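Local coordinates for tube-forming protein in Mycobacterial Envelpe, TiME (PDB 7CU9), which probably forms a tube across the mycobacterial outer envelope that may serve as a secretion channel for protein transport, at residues V22-P35 / F66-H80. Sequence-based numbering, arbitrary orientation.
Sequences VGAPIRWESEFTAP and FGGATAQTAAGDATH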
loop_
_atom_site.group_PDB
_atom_site.type_symbol
_atom_site.label_atom_id
_atom_site.label_comp_id
_atom_site.label_asym_id
_atom_site.label_seq_id
_atom_site.Cartn_x
_atom_site.Cartn_y
_atom_site.Cartn_z
ATOM N N VAL B 22 -5.025 -3.174 3.537
ATOM C CA VAL B 22 -3.747 -2.519 3.114
ATOM C C VAL B 22 -3.273 -3.096 1.774
ATOM O O VAL B 22 -2.429 -2.441 1.132
ATOM C CB VAL B 22 -2.641 -2.607 4.185
ATOM C CG1 VAL B 22 -3.071 -1.939 5.479
ATOM C CG2 VAL B 22 -2.159 -4.024 4.440
ATOM N N GLY B 23 -3.779 -4.262 1.368
ATOM C CA GLY B 23 -3.365 -4.943 0.123
ATOM C C GLY B 23 -1.939 -5.453 0.201
ATOM O O GLY B 23 -1.160 -5.214 -0.743
ATOM N N ALA B 24 -1.587 -6.108 1.307
ATOM C CA ALA B 24 -0.262 -6.723 1.529
ATOM C C ALA B 24 -0.385 -7.807 2.591
ATOM O O ALA B 24 -1.315 -7.787 3.400
ATOM C CB ALA B 24 0.742 -5.670 1.930
ATOM N N PRO B 25 0.545 -8.784 2.625
ATOM C CA PRO B 25 0.526 -9.818 3.658
ATOM C C PRO B 25 0.679 -9.209 5.060
ATOM O O PRO B 25 1.504 -8.334 5.251
ATOM C CB PRO B 25 1.721 -10.716 3.298
ATOM C CG PRO B 25 1.940 -10.452 1.826
ATOM C CD PRO B 25 1.635 -8.981 1.655
ATOM N N ILE B 26 -0.158 -9.661 5.992
ATOM C CA ILE B 26 -0.094 -9.297 7.436
ATOM C C ILE B 26 -0.214 -10.605 8.218
ATOM O O ILE B 26 -1.351 -11.061 8.419
ATOM C CB ILE B 26 -1.208 -8.293 7.803
ATOM C CG1 ILE B 26 -1.189 -7.038 6.927
ATOM C CG2 ILE B 26 -1.149 -7.941 9.280
ATOM C CD1 ILE B 26 -0.035 -6.096 7.193
ATOM N N ARG B 27 0.918 -11.208 8.584
ATOM C CA ARG B 27 0.962 -12.594 9.118
ATOM C C ARG B 27 1.113 -12.584 10.641
ATOM O O ARG B 27 0.975 -13.665 11.237
ATOM C CB ARG B 27 2.095 -13.378 8.451
ATOM C CG ARG B 27 1.909 -13.552 6.951
ATOM C CD ARG B 27 2.911 -14.522 6.351
ATOM N NE ARG B 27 3.256 -14.143 4.986
ATOM C CZ ARG B 27 2.561 -14.464 3.896
ATOM N NH1 ARG B 27 1.460 -15.195 3.986
ATOM N NH2 ARG B 27 2.976 -14.052 2.709
ATOM N N TRP B 28 1.369 -11.423 11.253
ATOM C CA TRP B 28 1.631 -11.304 12.711
ATOM C C TRP B 28 0.652 -10.312 13.336
ATOM O O TRP B 28 0.417 -9.249 12.733
ATOM C CB TRP B 28 3.080 -10.888 12.980
ATOM C CG TRP B 28 3.426 -10.853 14.438
ATOM C CD1 TRP B 28 3.917 -11.879 15.192
ATOM C CD2 TRP B 28 3.286 -9.734 15.332
ATOM N NE1 TRP B 28 4.105 -11.475 16.485
ATOM C CE2 TRP B 28 3.729 -10.163 16.602
ATOM C CE3 TRP B 28 2.846 -8.413 15.181
ATOM C CZ2 TRP B 28 3.734 -9.317 17.712
ATOM C CZ3 TRP B 28 2.855 -7.580 16.278
ATOM C CH2 TRP B 28 3.291 -8.028 17.526
ATOM N N GLU B 29 0.118 -10.640 14.514
ATOM C CA GLU B 29 -0.643 -9.651 15.315
ATOM C C GLU B 29 -0.556 -9.985 16.803
ATOM O O GLU B 29 -0.333 -11.159 17.164
ATOM C CB GLU B 29 -2.078 -9.529 14.802
ATOM C CG GLU B 29 -3.079 -10.486 15.406
ATOM C CD GLU B 29 -4.501 -10.109 15.013
ATOM O OE1 GLU B 29 -5.130 -10.893 14.288
ATOM O OE2 GLU B 29 -4.963 -9.009 15.415
ATOM N N SER B 30 -0.720 -8.949 17.617
ATOM C CA SER B 30 -0.759 -9.007 19.095
ATOM C C SER B 30 -1.927 -8.145 19.570
ATOM O O SER B 30 -1.907 -6.933 19.302
ATOM C CB SER B 30 0.541 -8.550 19.685
ATOM O OG SER B 30 0.493 -8.608 21.101
ATOM N N GLU B 31 -2.917 -8.759 20.216
ATOM C CA GLU B 31 -4.104 -8.056 20.762
ATOM C C GLU B 31 -3.761 -7.532 22.156
ATOM O O GLU B 31 -2.913 -8.146 22.829
ATOM C CB GLU B 31 -5.308 -8.996 20.814
ATOM C CG GLU B 31 -5.769 -9.469 19.447
ATOM C CD GLU B 31 -6.942 -10.432 19.474
ATOM O OE1 GLU B 31 -7.449 -10.720 20.580
ATOM O OE2 GLU B 31 -7.349 -10.889 18.392
ATOM N N PHE B 32 -4.381 -6.426 22.572
ATOM C CA PHE B 32 -4.253 -5.874 23.942
ATOM C C PHE B 32 -5.630 -5.414 24.434
ATOM O O PHE B 32 -6.519 -5.104 23.622
ATOM C CB PHE B 32 -3.185 -4.777 23.996
ATOM C CG PHE B 32 -3.319 -3.662 22.987
ATOM C CD1 PHE B 32 -2.761 -3.772 21.723
ATOM C CD2 PHE B 32 -3.947 -2.477 23.328
ATOM C CE1 PHE B 32 -2.870 -2.736 20.810
ATOM C CE2 PHE B 32 -4.061 -1.442 22.411
ATOM C CZ PHE B 32 -3.511 -1.570 21.157
ATOM N N THR B 33 -5.809 -5.434 25.753
ATOM C CA THR B 33 -7.106 -5.191 26.434
ATOM C C THR B 33 -6.995 -4.005 27.395
ATOM O O THR B 33 -7.967 -3.739 28.121
ATOM C CB THR B 33 -7.552 -6.462 27.163
ATOM O OG1 THR B 33 -6.512 -6.761 28.093
ATOM C CG2 THR B 33 -7.782 -7.620 26.216
ATOM N N ALA B 34 -5.858 -3.309 27.399
ATOM C CA ALA B 34 -5.630 -2.124 28.247
ATOM C C ALA B 34 -4.800 -1.117 27.466
ATOM O O ALA B 34 -3.906 -1.501 26.717
ATOM C CB ALA B 34 -4.939 -2.517 29.528
ATOM N N PRO B 35 -5.074 0.193 27.629
ATOM C CA PRO B 35 -4.210 1.218 27.059
ATOM C C PRO B 35 -2.780 1.044 27.586
ATOM O O PRO B 35 -2.604 0.596 28.713
ATOM C CB PRO B 35 -4.808 2.542 27.550
ATOM C CG PRO B 35 -6.235 2.208 27.928
ATOM C CD PRO B 35 -6.201 0.762 28.382
ATOM N N PHE B 66 -12.315 -1.526 26.468
ATOM C CA PHE B 66 -11.158 -1.129 25.639
ATOM C C PHE B 66 -10.533 -2.367 25.021
ATOM O O PHE B 66 -10.383 -3.387 25.694
ATOM C CB PHE B 66 -10.139 -0.360 26.474
ATOM C CG PHE B 66 -8.960 0.110 25.667
ATOM C CD1 PHE B 66 -8.992 1.329 25.010
ATOM C CD2 PHE B 66 -7.854 -0.706 25.507
ATOM C CE1 PHE B 66 -7.916 1.734 24.237
ATOM C CE2 PHE B 66 -6.779 -0.296 24.737
ATOM C CZ PHE B 66 -6.811 0.926 24.108
ATOM N N GLY B 67 -10.181 -2.254 23.752
ATOM C CA GLY B 67 -9.444 -3.300 23.036
ATOM C C GLY B 67 -8.641 -2.703 21.909
ATOM O O GLY B 67 -9.024 -1.641 21.384
ATOM N N GLY B 68 -7.580 -3.389 21.523
ATOM C CA GLY B 68 -6.774 -2.963 20.376
ATOM C C GLY B 68 -5.965 -4.108 19.832
ATOM O O GLY B 68 -6.026 -5.227 20.388
ATOM N N ALA B 69 -5.226 -3.845 18.770
ATOM C CA ALA B 69 -4.259 -4.812 18.221
ATOM C C ALA B 69 -3.175 -4.053 17.472
ATOM O O ALA B 69 -3.432 -2.940 16.975
ATOM C CB ALA B 69 -4.957 -5.807 17.336
ATOM N N THR B 70 -1.991 -4.652 17.428
ATOM C CA THR B 70 -0.901 -4.269 16.505
ATOM C C THR B 70 -0.698 -5.443 15.552
ATOM O O THR B 70 -0.687 -6.587 16.033
ATOM C CB THR B 70 0.383 -3.928 17.263
ATOM O OG1 THR B 70 0.072 -3.055 18.349
ATOM C CG2 THR B 70 1.416 -3.299 16.355
ATOM N N ALA B 71 -0.590 -5.176 14.253
ATOM C CA ALA B 71 -0.395 -6.215 13.221
ATOM C C ALA B 71 0.750 -5.779 12.307
ATOM O O ALA B 71 0.938 -4.569 12.127
ATOM C CB ALA B 71 -1.681 -6.461 12.477
ATOM N N GLN B 72 1.512 -6.745 11.794
ATOM C CA GLN B 72 2.725 -6.494 10.976
ATOM C C GLN B 72 2.806 -7.529 9.854
ATOM O O GLN B 72 2.200 -8.607 9.982
ATOM C CB GLN B 72 4.000 -6.640 11.806
ATOM C CG GLN B 72 4.189 -5.585 12.877
ATOM C CD GLN B 72 5.518 -5.750 13.569
ATOM O OE1 GLN B 72 6.290 -6.674 13.289
ATOM N NE2 GLN B 72 5.797 -4.853 14.494
ATOM N N THR B 73 3.587 -7.217 8.823
ATOM C CA THR B 73 3.979 -8.156 7.742
ATOM C C THR B 73 4.284 -9.531 8.355
ATOM O O THR B 73 3.669 -10.517 7.918
ATOM C CB THR B 73 5.170 -7.585 6.965
ATOM O OG1 THR B 73 4.776 -6.309 6.458
ATOM C CG2 THR B 73 5.621 -8.484 5.836
ATOM N N ALA B 74 5.192 -9.573 9.330
ATOM C CA ALA B 74 5.633 -10.804 10.030
ATOM C C ALA B 74 6.298 -10.441 11.363
ATOM O O ALA B 74 6.519 -9.254 11.606
ATOM C CB ALA B 74 6.571 -11.587 9.138
ATOM N N ALA B 75 6.628 -11.448 12.180
ATOM C CA ALA B 75 7.111 -11.301 13.576
ATOM C C ALA B 75 8.214 -10.238 13.698
ATOM O O ALA B 75 8.117 -9.399 14.620
ATOM C CB ALA B 75 7.584 -12.640 14.093
ATOM N N GLY B 76 9.236 -10.280 12.841
ATOM C CA GLY B 76 10.387 -9.354 12.897
ATOM C C GLY B 76 10.410 -8.402 11.713
ATOM O O GLY B 76 11.494 -7.869 11.395
ATOM N N ASP B 77 9.251 -8.169 11.095
ATOM C CA ASP B 77 9.136 -7.416 9.821
ATOM C C ASP B 77 7.938 -6.469 9.909
ATOM O O ASP B 77 6.801 -6.946 9.798
ATOM C CB ASP B 77 9.000 -8.376 8.642
ATOM C CG ASP B 77 9.015 -7.690 7.290
ATOM O OD1 ASP B 77 8.900 -6.447 7.253
ATOM O OD2 ASP B 77 9.147 -8.410 6.284
ATOM N N ALA B 78 8.202 -5.175 10.090
ATOM C CA ALA B 78 7.168 -4.122 10.218
ATOM C C ALA B 78 7.045 -3.331 8.909
ATOM O O ALA B 78 6.612 -2.166 8.967
ATOM C CB ALA B 78 7.503 -3.225 11.383
ATOM N N THR B 79 7.373 -3.934 7.760
ATOM C CA THR B 79 7.277 -3.253 6.440
ATOM C C THR B 79 5.906 -2.569 6.346
ATOM O O THR B 79 5.850 -1.367 5.996
ATOM C CB THR B 79 7.518 -4.236 5.289
ATOM O OG1 THR B 79 8.868 -4.700 5.365
ATOM C CG2 THR B 79 7.276 -3.602 3.937
ATOM N N HIS B 80 4.843 -3.319 6.635
ATOM C CA HIS B 80 3.500 -2.777 6.964
ATOM C C HIS B 80 3.289 -2.994 8.462
ATOM O O HIS B 80 3.527 -4.129 8.929
ATOM C CB HIS B 80 2.397 -3.416 6.097
ATOM C CG HIS B 80 2.465 -3.052 4.648
ATOM N ND1 HIS B 80 1.767 -1.991 4.120
ATOM C CD2 HIS B 80 3.126 -3.618 3.612
ATOM C CE1 HIS B 80 1.998 -1.913 2.823
ATOM N NE2 HIS B 80 2.832 -2.905 2.489
HETATM O O HOH W 1 3.269 -6.561 4.300
HETATM O O HOH W 2 4.590 -12.059 5.799
HETATM O O HOH W 3 0.093 -4.960 20.333
#
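Two donors grip Thr73 O: the backbone N of Arg27, 2.9 Å away and well above the carbonyl plane, and a water that also meets Arg27 NE, weakly. A second water joins Pro25 O to Thr73 OG1, and that same hydroxyl oxygen accepts from His80 N at 3.0 Å, which ties the Thr73 corner to the far side of the hairpin. Next along, a classic beta bulge sets Arg27 and Trp28 opposite the single residue Gln72, with Trp28 N bonded to Gln72 O. From there strand 28-32 runs antiparallel to strand 66-72 in regular register. Ser30 N donates to Thr70 O at 2.8 Å, and a water links Ser30 O to Thr70 OG1.

The face bearing Trp28, Ser30 and Phe32 carries the aromatic packing. Turned with CG opposite the backbone N (chi1 -176°), the Trp28 indole lies beside Gln72, CE3 to CG 3.9 Å, while Ala75 CA sits over its five-membered ring. A chi1 of 52° swings the Phe32 ring back across the partner strand, where Gly68, with no side chain of its own, lets it lie over the backbone: Gly68 CA approaches the ring centroid to 3.8 Å over the face, a CH-pi contact. Phe66 CE2 meets the edge of Phe32, and Pro35 CG stands 3.9 Å above the centre of the Phe66 ring. On the other face Ile26 CG2 rests on Ala71 CB at 3.6 Å, and the same side chain touches helix 15-22, whose Lys15 N donates to Glu29 OE1.

Strand 28-32 is thus stitched as an outermost strand within this chain onto the antiparallel sheet of this PknH-like domain: backbone bonds set its register, aromatic rings pack along one face, and water and hydroxyl bridges fasten the bulged end.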